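Emp46p (Saccharomyces cerevisiae, PDB 2A6V) is a lectin-like cargo receptor, with a potassium-binding carbohydrate recognition domain, that is involved in the secretion of glycoproteins. Local coordinates at residues T71-G76 with E211-K216. Residues are numbered along the deposited sequence; the frame is centred on the assembly and turned at random.
Sequences TFRSFG and EILKMK
Arg73 and Glu211 form a salt bridge beside their own backbone pairing: OE1 of Glu211 accepts from Arg73 NE at 2.8 Å and from Arg73 NH2 at 3.0 Å. OE1 lies in the guanidinium plane, but the carboxylate is turned 66° to it; NH2 meets the syn lone pair, whereas NE approaches from above the carboxylate plane. Arg41 on strand 41-43 also bridges OE1, and Ser209 bonds OE2. Two backbone bonds join the same residues, Arg73 N to Glu211 O (3.0 Å) and Glu211 N to Arg73 O (2.9 Å). Two residues back along the strand, a classic beta bulge sets Leu213 and Lys214 against Thr71 alone: Thr71 O takes Leu213 N at 2.8 Å and Lys214 N only weakly, while Thr71 N reaches Lys214 O almost straight (178° at the hydrogen). Leu213 CD1 lies over one face of the Arg73 guanidinium. Lys214 bends at chi3 (28°), passing CE 3.6 Å from Thr71 OG1. On the other face, Ile212 CD1 touches Phe72 CB at 4.0 Å, and both side chains meet strand 84-90 of the opposing sheet of this legume-lectin-like beta sandwich. The interior face is thus apolar; the other is mixed, Leu213 beside a carboxylate probably kept ionised by two arginines.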
loop_
_atom_site.group_PDB
_atom_site.type_symbol
_atom_site.label_atom_id
_atom_site.label_comp_id
_atom_site.label_asym_id
_atom_site.label_seq_id
_atom_site.Cartn_x
_atom_site.Cartn_y
_atom_site.Cartn_z
ATOM N N THR A 71 -0.472 -8.796 -0.681
ATOM C CA THR A 71 -1.570 -9.599 -1.166
ATOM C C THR A 71 -2.811 -9.031 -0.527
ATOM O O THR A 71 -2.896 -8.947 0.704
ATOM C CB THR A 71 -1.374 -11.059 -0.793
ATOM O OG1 THR A 71 -0.170 -11.535 -1.414
ATOM C CG2 THR A 71 -2.521 -11.912 -1.306
ATOM N N PHE A 72 -3.774 -8.655 -1.349
ATOM C CA PHE A 72 -4.920 -7.881 -0.893
ATOM C C PHE A 72 -6.171 -8.274 -1.666
ATOM O O PHE A 72 -6.105 -8.925 -2.704
ATOM C CB PHE A 72 -4.636 -6.372 -1.109
ATOM C CG PHE A 72 -4.637 -5.977 -2.557
ATOM C CD1 PHE A 72 -5.813 -5.608 -3.187
ATOM C CD2 PHE A 72 -3.472 -6.060 -3.307
ATOM C CE1 PHE A 72 -5.825 -5.328 -4.535
ATOM C CE2 PHE A 72 -3.501 -5.759 -4.664
ATOM C CZ PHE A 72 -4.678 -5.382 -5.249
ATOM N N ARG A 73 -7.322 -7.872 -1.175
ATOM C CA ARG A 73 -8.526 -7.899 -1.975
ATOM C C ARG A 73 -9.516 -6.839 -1.517
ATOM O O ARG A 73 -9.419 -6.307 -0.416
ATOM C CB ARG A 73 -9.183 -9.278 -1.952
ATOM C CG ARG A 73 -9.704 -9.682 -0.587
ATOM C CD ARG A 73 -10.171 -11.119 -0.566
ATOM N NE ARG A 73 -10.601 -11.466 0.779
ATOM C CZ ARG A 73 -10.843 -12.692 1.201
ATOM N NH1 ARG A 73 -10.783 -13.728 0.390
ATOM N NH2 ARG A 73 -11.199 -12.869 2.465
ATOM N N SER A 74 -10.483 -6.560 -2.370
ATOM C CA SER A 74 -11.642 -5.779 -2.007
ATOM C C SER A 74 -12.834 -6.678 -2.224
ATOM O O SER A 74 -13.021 -7.192 -3.308
ATOM C CB SER A 74 -11.804 -4.555 -2.897
ATOM O OG SER A 74 -13.059 -3.942 -2.614
ATOM N N PHE A 75 -13.623 -6.872 -1.179
ATOM C CA PHE A 75 -14.767 -7.766 -1.211
ATOM C C PHE A 75 -16.051 -7.081 -0.765
ATOM O O PHE A 75 -16.060 -6.234 0.141
ATOM C CB PHE A 75 -14.502 -8.973 -0.307
ATOM C CG PHE A 75 -15.641 -9.933 -0.260
ATOM C CD1 PHE A 75 -15.920 -10.737 -1.347
ATOM C CD2 PHE A 75 -16.452 -10.018 0.868
ATOM C CE1 PHE A 75 -17.013 -11.624 -1.311
ATOM C CE2 PHE A 75 -17.527 -10.906 0.911
ATOM C CZ PHE A 75 -17.803 -11.701 -0.181
ATOM N N GLY A 76 -17.153 -7.456 -1.393
ATOM C CA GLY A 76 -18.465 -7.098 -0.899
ATOM C C GLY A 76 -19.198 -5.953 -1.562
ATOM O O GLY A 76 -20.396 -5.762 -1.325
ATOM N N GLU A 211 -8.995 -5.542 2.301
ATOM C CA GLU A 211 -8.382 -6.591 3.127
ATOM C C GLU A 211 -6.951 -6.859 2.728
ATOM O O GLU A 211 -6.623 -6.833 1.542
ATOM C CB GLU A 211 -9.186 -7.873 3.043
ATOM C CG GLU A 211 -10.670 -7.647 3.267
ATOM C CD GLU A 211 -11.507 -8.900 3.326
ATOM O OE1 GLU A 211 -10.953 -10.007 3.160
ATOM O OE2 GLU A 211 -12.723 -8.783 3.554
ATOM N N ILE A 212 -6.098 -7.140 3.717
ATOM C CA ILE A 212 -4.700 -7.510 3.507
ATOM C C ILE A 212 -4.515 -8.966 3.974
ATOM O O ILE A 212 -4.729 -9.275 5.156
ATOM C CB ILE A 212 -3.749 -6.563 4.268
ATOM C CG1 ILE A 212 -3.948 -5.102 3.815
ATOM C CG2 ILE A 212 -2.328 -6.989 4.094
ATOM C CD1 ILE A 212 -3.579 -4.807 2.364
ATOM N N LEU A 213 -4.077 -9.835 3.078
ATOM C CA LEU A 213 -3.913 -11.252 3.393
ATOM C C LEU A 213 -2.463 -11.615 3.689
ATOM O O LEU A 213 -2.201 -12.547 4.460
ATOM C CB LEU A 213 -4.420 -12.115 2.233
ATOM C CG LEU A 213 -5.931 -12.329 2.210
ATOM C CD1 LEU A 213 -6.692 -11.062 1.957
ATOM C CD2 LEU A 213 -6.226 -13.394 1.179
ATOM N N LYS A 214 -1.504 -10.897 3.091
ATOM C CA LYS A 214 -0.092 -11.225 3.202
ATOM C C LYS A 214 0.724 -9.986 2.862
ATOM O O LYS A 214 0.281 -9.097 2.117
ATOM C CB LYS A 214 0.282 -12.379 2.283
ATOM C CG LYS A 214 1.675 -12.924 2.407
ATOM C CD LYS A 214 1.841 -14.284 1.626
ATOM C CE LYS A 214 0.917 -14.446 0.433
ATOM N NZ LYS A 214 1.255 -15.673 -0.376
ATOM N N MET A 215 1.894 -9.898 3.460
ATOM C CA MET A 215 2.880 -8.899 3.046
ATOM C C MET A 215 4.284 -9.415 3.317
ATOM O O MET A 215 4.564 -9.891 4.410
ATOM C CB MET A 215 2.652 -7.553 3.744
ATOM C CG MET A 215 3.651 -6.439 3.322
ATOM S SD MET A 215 5.246 -6.553 4.185
ATOM C CE MET A 215 6.103 -5.158 3.555
ATOM N N LYS A 216 5.140 -9.378 2.312
ATOM C CA LYS A 216 6.525 -9.810 2.425
ATOM C C LYS A 216 7.428 -8.755 1.835
ATOM O O LYS A 216 7.106 -8.158 0.804
ATOM C CB LYS A 216 6.755 -11.112 1.665
ATOM C CG LYS A 216 6.036 -12.317 2.216
ATOM C CD LYS A 216 6.345 -13.577 1.399
ATOM C CE LYS A 216 5.690 -14.817 1.992
ATOM N NZ LYS A 216 5.727 -15.986 1.062
#